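Side-chain contacts in beta-lactamase domain protein (Burkholderia ambifaria, PDB 5I0P), which probably acts as a zinc-dependent hydrolase of the metallo-beta-lactamase superfamily, binding two zinc ions in its active site: residues L40-P45 with E83-R88; F46-I51 with H104-G109; H14-P19 with V284-A289. One frame throughout, in Å; residues are numbered along the deposited sequence.

Contact 1: residues L40-P45 with E83-R88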
# COMPACT_ATOMS: atom_id res chain seq x y z
N LEU A 40 -5.71 -14.96 1.17
CA LEU A 40 -5.49 -15.16 2.59
C LEU A 40 -5.77 -13.85 3.30
O LEU A 40 -5.56 -12.76 2.74
CB LEU A 40 -4.05 -15.53 2.92
CG LEU A 40 -2.99 -16.36 2.22
CD1 LEU A 40 -2.81 -16.15 0.72
CD2 LEU A 40 -1.75 -15.92 2.95
N ARG A 41 -6.20 -13.94 4.56
CA ARG A 41 -6.40 -12.72 5.34
C ARG A 41 -5.69 -12.85 6.67
O ARG A 41 -5.89 -13.83 7.39
CB ARG A 41 -7.89 -12.41 5.57
CG ARG A 41 -8.10 -11.25 6.52
CD ARG A 41 -9.60 -10.92 6.71
NE ARG A 41 -9.96 -10.14 5.56
CZ ARG A 41 -10.54 -8.95 5.56
NH1 ARG A 41 -10.90 -8.34 6.68
NH2 ARG A 41 -10.76 -8.38 4.39
N MET A 42 -4.83 -11.89 6.99
CA MET A 42 -4.06 -11.93 8.21
C MET A 42 -4.52 -10.87 9.21
O MET A 42 -4.85 -9.74 8.83
CB MET A 42 -2.57 -11.74 7.91
CG MET A 42 -1.91 -12.94 7.15
SD MET A 42 -1.92 -14.47 8.16
CE MET A 42 -0.76 -15.39 7.10
N PRO A 43 -4.57 -11.19 10.50
CA PRO A 43 -4.91 -10.18 11.50
C PRO A 43 -3.78 -9.18 11.69
O PRO A 43 -2.60 -9.54 11.62
CB PRO A 43 -5.11 -11.00 12.77
CG PRO A 43 -4.16 -12.17 12.58
CD PRO A 43 -4.28 -12.50 11.11
N LEU A 44 -4.14 -7.93 11.93
CA LEU A 44 -3.18 -6.92 12.33
C LEU A 44 -3.66 -6.33 13.65
O LEU A 44 -4.86 -6.29 13.89
CB LEU A 44 -3.03 -5.83 11.26
CG LEU A 44 -2.35 -6.32 9.98
CD1 LEU A 44 -2.40 -5.28 8.93
CD2 LEU A 44 -0.89 -6.79 10.19
N PRO A 45 -2.73 -5.93 14.55
CA PRO A 45 -3.14 -5.41 15.87
C PRO A 45 -3.26 -3.89 15.95
O PRO A 45 -2.90 -3.30 16.97
CB PRO A 45 -2.01 -5.90 16.78
CG PRO A 45 -0.78 -5.79 15.83
CD PRO A 45 -1.28 -6.12 14.46
N GLU A 83 2.49 -20.80 8.87
CA GLU A 83 2.88 -22.19 9.07
C GLU A 83 1.72 -23.13 8.82
O GLU A 83 1.90 -24.21 8.24
CB GLU A 83 3.45 -22.42 10.46
CG GLU A 83 4.91 -21.96 10.57
CD GLU A 83 5.84 -22.73 9.65
OE1 GLU A 83 6.74 -22.11 9.09
OE2 GLU A 83 5.64 -23.95 9.46
N GLN A 84 0.51 -22.73 9.21
CA GLN A 84 -0.67 -23.54 8.94
C GLN A 84 -0.98 -23.58 7.44
O GLN A 84 -1.38 -24.63 6.92
CB GLN A 84 -1.87 -22.99 9.71
CG GLN A 84 -1.90 -23.38 11.17
CD GLN A 84 -2.88 -22.55 11.99
OE1 GLN A 84 -3.56 -21.65 11.48
NE2 GLN A 84 -2.95 -22.86 13.29
N ILE A 85 -0.79 -22.47 6.74
CA ILE A 85 -1.03 -22.49 5.30
C ILE A 85 0.01 -23.34 4.59
O ILE A 85 -0.30 -24.06 3.63
CB ILE A 85 -1.09 -21.06 4.74
CG1 ILE A 85 -2.49 -20.46 4.95
CG2 ILE A 85 -0.61 -21.04 3.26
CD1 ILE A 85 -2.49 -19.10 5.54
N PHE A 86 1.26 -23.28 5.05
CA PHE A 86 2.28 -24.16 4.50
C PHE A 86 1.89 -25.62 4.69
O PHE A 86 2.10 -26.45 3.79
CB PHE A 86 3.63 -23.92 5.18
CG PHE A 86 4.16 -22.51 5.07
CD1 PHE A 86 3.78 -21.68 4.01
CD2 PHE A 86 5.07 -22.04 6.00
CE1 PHE A 86 4.31 -20.38 3.89
CE2 PHE A 86 5.61 -20.75 5.89
CZ PHE A 86 5.23 -19.92 4.84
N ASP A 87 1.31 -25.94 5.84
CA ASP A 87 1.05 -27.34 6.14
C ASP A 87 -0.17 -27.88 5.41
O ASP A 87 -0.19 -29.05 5.01
CB ASP A 87 0.91 -27.55 7.65
CG ASP A 87 2.25 -27.48 8.38
OD1 ASP A 87 2.28 -27.27 9.61
OD2 ASP A 87 3.28 -27.70 7.72
N ARG A 88 -1.19 -27.05 5.22
CA ARG A 88 -2.48 -27.58 4.82
C ARG A 88 -2.98 -27.07 3.49
O ARG A 88 -3.91 -27.69 2.95
CB ARG A 88 -3.53 -27.26 5.89
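Ile-85, on helix 76-88, lowers its CD1 methyl onto the ends of Leu-40 and Met-42, two residues on the same face of strand 37-43. The contact is wholly apolar. CD1 of Ile-85 lies 4.2 Å from CD2 of Leu-40 and 4.4 Å from CE of Met-42, and the two strand tips are in turn 4.3 Å apart, CD2 of Leu-40 to CE of Met-42. The three methyls thus form a nearly equilateral triangle, with the helix residue spanning the gap between two strand residues. The bond from CA to CB of Leu-40 heads toward the helix, and its side chain crosses that of Ile-85 at a slant. Met-42 takes a less direct path: its chain bends at CB-CG (chi2 -64°) and then runs extended through SD, and this last step brings CE to Ile-85. On the helix, CG1 of Ile-85 lies beside its own backbone N and opposite the carbonyl carbon (chi1 -83°), which leaves the longer branch to reach the strand. The backbones stay well apart, 9.0 Å between CA of Leu-40 and CA of Ile-85.

Helix 76-88 belongs to the beta-alpha-beta crossover that joins the parallel strands 63-69 and 95-99, and here it packs on the face of the seven-stranded sheet, as helices do in the alpha-beta/beta-alpha sandwich of metallo-beta-lactamases. Other residues of the helix complete the packing: Trp-82 touches both Leu-40 and Met-42, while Ile-78 and His-81 also touch Met-42.

Polar and aromatic interactions hold other parts of the helix segment. Glu-83 and Asp-87 both form salt bridges to NH2 of Arg-122, and the ring of Phe-86 meets Trp-123 edge-to-face.

Contact 2: residues F46-I51 with H104-G109. With ZN (zinc ion), chain F; ZN (zinc ion), chain E.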
# COMPACT_ATOMS: atom_id res chain seq x y z
N PHE A 46 -3.76 -3.26 14.89
CA PHE A 46 -3.91 -1.81 14.78
C PHE A 46 -5.35 -1.54 14.45
O PHE A 46 -6.16 -2.46 14.33
CB PHE A 46 -3.04 -1.21 13.68
CG PHE A 46 -1.65 -1.73 13.65
CD1 PHE A 46 -0.84 -1.63 14.77
CD2 PHE A 46 -1.18 -2.36 12.51
CE1 PHE A 46 0.44 -2.14 14.74
CE2 PHE A 46 0.09 -2.87 12.45
CZ PHE A 46 0.91 -2.76 13.56
N SER A 47 -5.68 -0.25 14.25
CA SER A 47 -7.02 0.13 13.81
C SER A 47 -7.33 -0.47 12.45
O SER A 47 -8.49 -0.81 12.15
CB SER A 47 -7.17 1.65 13.77
OG SER A 47 -8.03 2.05 14.83
N LEU A 48 -6.33 -0.54 11.59
CA LEU A 48 -6.37 -1.37 10.40
C LEU A 48 -6.13 -2.80 10.86
O LEU A 48 -5.01 -3.14 11.25
CB LEU A 48 -5.30 -0.88 9.44
CG LEU A 48 -5.21 -1.47 8.05
CD1 LEU A 48 -6.26 -0.88 7.19
CD2 LEU A 48 -3.80 -1.24 7.48
N ASP A 49 -7.18 -3.63 10.87
CA ASP A 49 -7.12 -4.89 11.61
C ASP A 49 -6.75 -6.09 10.76
O ASP A 49 -6.79 -7.22 11.25
CB ASP A 49 -8.45 -5.18 12.32
CG ASP A 49 -9.62 -5.37 11.36
OD1 ASP A 49 -9.41 -5.66 10.15
OD2 ASP A 49 -10.78 -5.32 11.86
N HIS A 50 -6.43 -5.90 9.48
CA HIS A 50 -6.17 -7.04 8.64
C HIS A 50 -5.34 -6.61 7.44
O HIS A 50 -5.37 -5.46 7.03
CB HIS A 50 -7.48 -7.68 8.17
CG HIS A 50 -8.17 -6.89 7.11
ND1 HIS A 50 -9.02 -5.85 7.40
CD2 HIS A 50 -8.07 -6.94 5.75
CE1 HIS A 50 -9.46 -5.32 6.26
NE2 HIS A 50 -8.89 -5.96 5.25
N ILE A 51 -4.68 -7.57 6.82
CA ILE A 51 -4.13 -7.39 5.48
C ILE A 51 -4.46 -8.63 4.66
O ILE A 51 -4.39 -9.76 5.16
CB ILE A 51 -2.61 -7.10 5.50
CG1 ILE A 51 -2.08 -6.92 4.07
CG2 ILE A 51 -1.83 -8.16 6.28
CD1 ILE A 51 -0.66 -6.40 3.99
N HIS A 104 5.66 -0.90 3.20
CA HIS A 104 5.01 -0.72 4.50
C HIS A 104 5.00 -2.04 5.27
O HIS A 104 4.90 -3.13 4.68
CB HIS A 104 3.59 -0.17 4.34
CG HIS A 104 3.59 1.26 3.89
ND1 HIS A 104 2.53 1.84 3.23
CD2 HIS A 104 4.55 2.21 3.95
CE1 HIS A 104 2.83 3.09 2.92
NE2 HIS A 104 4.05 3.34 3.34
N PRO A 105 5.12 -1.96 6.59
CA PRO A 105 5.45 -3.15 7.39
C PRO A 105 4.44 -4.30 7.25
O PRO A 105 4.83 -5.48 7.34
CB PRO A 105 5.47 -2.61 8.83
CG PRO A 105 5.58 -1.17 8.68
CD PRO A 105 4.93 -0.77 7.42
N ASP A 106 3.15 -4.00 7.08
CA ASP A 106 2.18 -5.07 6.96
C ASP A 106 2.34 -5.83 5.64
O ASP A 106 1.91 -6.99 5.56
CB ASP A 106 0.73 -4.54 7.17
CG ASP A 106 0.42 -3.23 6.40
OD1 ASP A 106 -0.72 -3.12 5.86
OD2 ASP A 106 1.28 -2.33 6.32
N HIS A 107 3.01 -5.24 4.63
CA HIS A 107 3.24 -5.96 3.38
C HIS A 107 4.59 -6.67 3.33
O HIS A 107 4.68 -7.75 2.74
CB HIS A 107 3.12 -5.01 2.19
CG HIS A 107 1.78 -4.35 2.12
ND1 HIS A 107 0.82 -4.71 1.19
CD2 HIS A 107 1.21 -3.41 2.91
CE1 HIS A 107 -0.26 -3.97 1.37
NE2 HIS A 107 -0.05 -3.18 2.41
N PHE A 108 5.58 -6.14 4.06
CA PHE A 108 6.99 -6.44 3.88
C PHE A 108 7.62 -7.11 5.08
O PHE A 108 8.68 -7.71 4.93
CB PHE A 108 7.75 -5.15 3.58
CG PHE A 108 9.16 -5.33 3.12
CD1 PHE A 108 9.50 -6.27 2.17
CD2 PHE A 108 10.16 -4.48 3.60
CE1 PHE A 108 10.83 -6.40 1.71
CE2 PHE A 108 11.48 -4.57 3.14
CZ PHE A 108 11.80 -5.55 2.19
N GLY A 109 6.98 -7.04 6.25
CA GLY A 109 7.63 -7.47 7.49
C GLY A 109 8.17 -8.89 7.45
O GLY A 109 9.30 -9.15 7.90
ZN ZN F . -1.37 -1.78 3.65
ZN ZN E . 0.74 0.91 2.77
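Ile-51 presses its CD1 methyl onto the ring of His-107 in a CH-pi contact, 3.5 Å from the ring centroid and only 3° off the normal. An extended side chain (chi1 180°, chi2 170°) carries the methyl that far from the strand. The same CD1 packs against Asp-106, 3.8 Å from its OD1; its approach to the backbone O of Asp-106 is unusually short and its exact value doubtful. Leu-48 adds an apolar neighbour to this carboxylate, its CD2 lying 4.0 Å from OD1 of Asp-106 and its side chain crossing at about a right angle.

Metal bonds organise the other segment, which carries most of the HxHxDH motif of the superfamily. His-107 NE2 binds one zinc ion at 2.3 Å, and Asp-106 OD1 reaches the same ion with a longer 2.7 Å bond; Asp-232 and His-277 complete that site. His-104 ND1 binds the second at 2.1 Å, with His-102, His-213 and Asp-232, which bridges both ions.

His-107 ND1 is hydrogen-bonded to Asp-70 OD2. Zinc and Asp-70 therefore fix the ring's rotation, while Ile-51 and Leu-48 place hydrocarbon beside the ligands, which would probably lower the polarity around their bonds to zinc.

Contact 3: residues H14-P19 with V284-A289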
# COMPACT_ATOMS: atom_id res chain seq x y z
N HIS A 14 -21.79 0.51 -0.80
CA HIS A 14 -22.95 -0.09 -1.47
C HIS A 14 -22.97 0.13 -2.98
O HIS A 14 -23.67 -0.62 -3.68
CB HIS A 14 -24.24 0.46 -0.86
N GLN A 15 -22.25 1.12 -3.51
CA GLN A 15 -22.08 1.22 -4.96
C GLN A 15 -21.09 0.19 -5.51
O GLN A 15 -21.04 0.00 -6.73
CB GLN A 15 -21.65 2.64 -5.37
CG GLN A 15 -22.74 3.69 -5.26
CD GLN A 15 -23.79 3.50 -6.36
OE1 GLN A 15 -23.44 3.21 -7.51
NE2 GLN A 15 -25.07 3.64 -6.00
N LEU A 16 -20.32 -0.47 -4.65
CA LEU A 16 -19.40 -1.50 -5.11
C LEU A 16 -20.09 -2.85 -5.12
O LEU A 16 -21.11 -3.06 -4.45
CB LEU A 16 -18.15 -1.58 -4.23
CG LEU A 16 -17.41 -0.27 -3.98
CD1 LEU A 16 -16.16 -0.45 -3.08
CD2 LEU A 16 -17.09 0.38 -5.32
N ASP A 17 -19.53 -3.76 -5.91
CA ASP A 17 -20.03 -5.13 -6.04
C ASP A 17 -19.00 -6.04 -5.39
O ASP A 17 -17.82 -6.02 -5.76
CB ASP A 17 -20.26 -5.50 -7.51
CG ASP A 17 -20.32 -7.02 -7.74
OD1 ASP A 17 -21.04 -7.71 -6.98
OD2 ASP A 17 -19.64 -7.54 -8.68
N TYR A 18 -19.41 -6.72 -4.34
CA TYR A 18 -18.57 -7.73 -3.71
C TYR A 18 -18.95 -9.08 -4.25
O TYR A 18 -19.88 -9.71 -3.72
CB TYR A 18 -18.73 -7.70 -2.19
CG TYR A 18 -18.19 -6.42 -1.62
CD1 TYR A 18 -16.82 -6.19 -1.58
CD2 TYR A 18 -19.03 -5.46 -1.10
CE1 TYR A 18 -16.31 -5.03 -1.07
CE2 TYR A 18 -18.54 -4.30 -0.59
CZ TYR A 18 -17.17 -4.09 -0.58
OH TYR A 18 -16.65 -2.94 -0.06
N PRO A 19 -18.20 -9.62 -5.21
CA PRO A 19 -18.59 -10.91 -5.82
C PRO A 19 -18.66 -12.07 -4.85
O PRO A 19 -19.30 -13.07 -5.17
CB PRO A 19 -17.50 -11.15 -6.87
CG PRO A 19 -16.33 -10.30 -6.39
CD PRO A 19 -16.94 -9.10 -5.75
N VAL A 284 -14.03 -0.55 -9.86
CA VAL A 284 -12.84 0.25 -9.61
C VAL A 284 -13.07 1.70 -9.97
O VAL A 284 -12.68 2.61 -9.23
CB VAL A 284 -11.61 -0.34 -10.33
CG1 VAL A 284 -11.78 -0.28 -11.85
CG2 VAL A 284 -10.36 0.46 -9.91
N ARG A 285 -13.77 1.95 -11.09
CA ARG A 285 -13.99 3.33 -11.52
C ARG A 285 -14.90 4.06 -10.55
O ARG A 285 -14.69 5.25 -10.28
CB ARG A 285 -14.58 3.37 -12.93
CG ARG A 285 -14.36 4.71 -13.61
CD ARG A 285 -14.63 4.66 -15.11
NE ARG A 285 -13.81 3.62 -15.71
CZ ARG A 285 -14.10 2.99 -16.84
NH1 ARG A 285 -15.21 3.29 -17.49
NH2 ARG A 285 -13.28 2.04 -17.29
N THR A 286 -15.92 3.36 -10.02
CA THR A 286 -16.78 3.97 -9.01
C THR A 286 -16.01 4.32 -7.74
O THR A 286 -16.19 5.41 -7.18
CB THR A 286 -17.96 3.05 -8.72
OG1 THR A 286 -18.77 2.99 -9.90
CG2 THR A 286 -18.80 3.59 -7.61
N ARG A 287 -15.14 3.43 -7.27
CA ARG A 287 -14.39 3.71 -6.06
C ARG A 287 -13.45 4.89 -6.25
O ARG A 287 -13.34 5.77 -5.38
CB ARG A 287 -13.57 2.50 -5.66
CG ARG A 287 -12.72 2.70 -4.43
CD ARG A 287 -13.52 3.23 -3.24
NE ARG A 287 -12.68 3.36 -2.04
CZ ARG A 287 -12.97 4.12 -1.00
NH1 ARG A 287 -14.08 4.84 -1.01
NH2 ARG A 287 -12.16 4.15 0.04
N ILE A 288 -12.80 4.95 -7.42
CA ILE A 288 -11.87 6.03 -7.65
C ILE A 288 -12.61 7.36 -7.72
O ILE A 288 -12.10 8.40 -7.29
CB ILE A 288 -11.03 5.76 -8.91
CG1 ILE A 288 -9.95 4.74 -8.58
CG2 ILE A 288 -10.37 7.05 -9.41
CD1 ILE A 288 -9.52 3.95 -9.76
N ALA A 289 -13.83 7.34 -8.26
CA ALA A 289 -14.63 8.55 -8.28
C ALA A 289 -14.91 9.02 -6.86
O ALA A 289 -14.84 10.23 -6.56
CB ALA A 289 -15.91 8.30 -9.07
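Leu-16 reaches across to Thr-286 and Arg-287 with one branch of its side chain. Its CB is still remote from the helix, 6.3 Å from CB of Arg-287. The next atom, CG, stands opposite the carbonyl carbon of Leu-16 and beside the backbone N (chi1 -51°), a setting that turns the chain in toward the helix and shortens the gap to 5.0 Å between CG of Leu-16 and CB of Arg-287. From CG the two methyls part. CD2 makes the contact: it lies 4.1 Å from both N and CB of Arg-287, so it rests where that side chain leaves the helix backbone, and 4.3 Å from CG2 of Thr-286. CD1 faces its own segment instead, 3.9 Å from OH of Tyr-18. The side chains of Leu-16 and Arg-287 run at a slant to one another.

Beside this, CB of Gln-15 touches CG2 of Thr-286 at 3.7 Å. The Thr-286 methyl, opposite its own backbone N, is thereby shared by two neighbours in the loop, although Gln-15 itself is poorly ordered. Arg-287 meets Leu-16 at its backbone N and CB, while its guanidinium group is hydrogen-bonded elsewhere, through NE to Leu-235 O and through NH1 to Gln-290 OE1.

The arrangement places the irregular N-terminal residues against the first turns of helix 284-308. Leu-16 also packs on Phe-281 of strand 281-282, at the edge of the six-stranded sheet, and on Pro-236, so it lies beside both strand 281-282 and the start of the helix that follows it.

In the fold
From the N terminus, residues 14-19 come first, and their partner on helix 284-308 lies 265 residues further on, so contact 3 closes the longest loop and encloses both others. Within it the chain enters strand 37-43, the start of contact 1, and turns into strand 50-60, the start of contact 2; contact 1 then closes at helix 76-88 and contact 2 at helix 105-108, so these two cross. They meet directly, since Met-42 N and Ile-51 O are probably hydrogen-bonded between adjacent strands of the seven-stranded sheet. Contacts 1 and 2 join that sheet to helix 76-88 and to the zinc-binding helix 105-108, while contact 3 fastens the N-terminal loop near the other sheet.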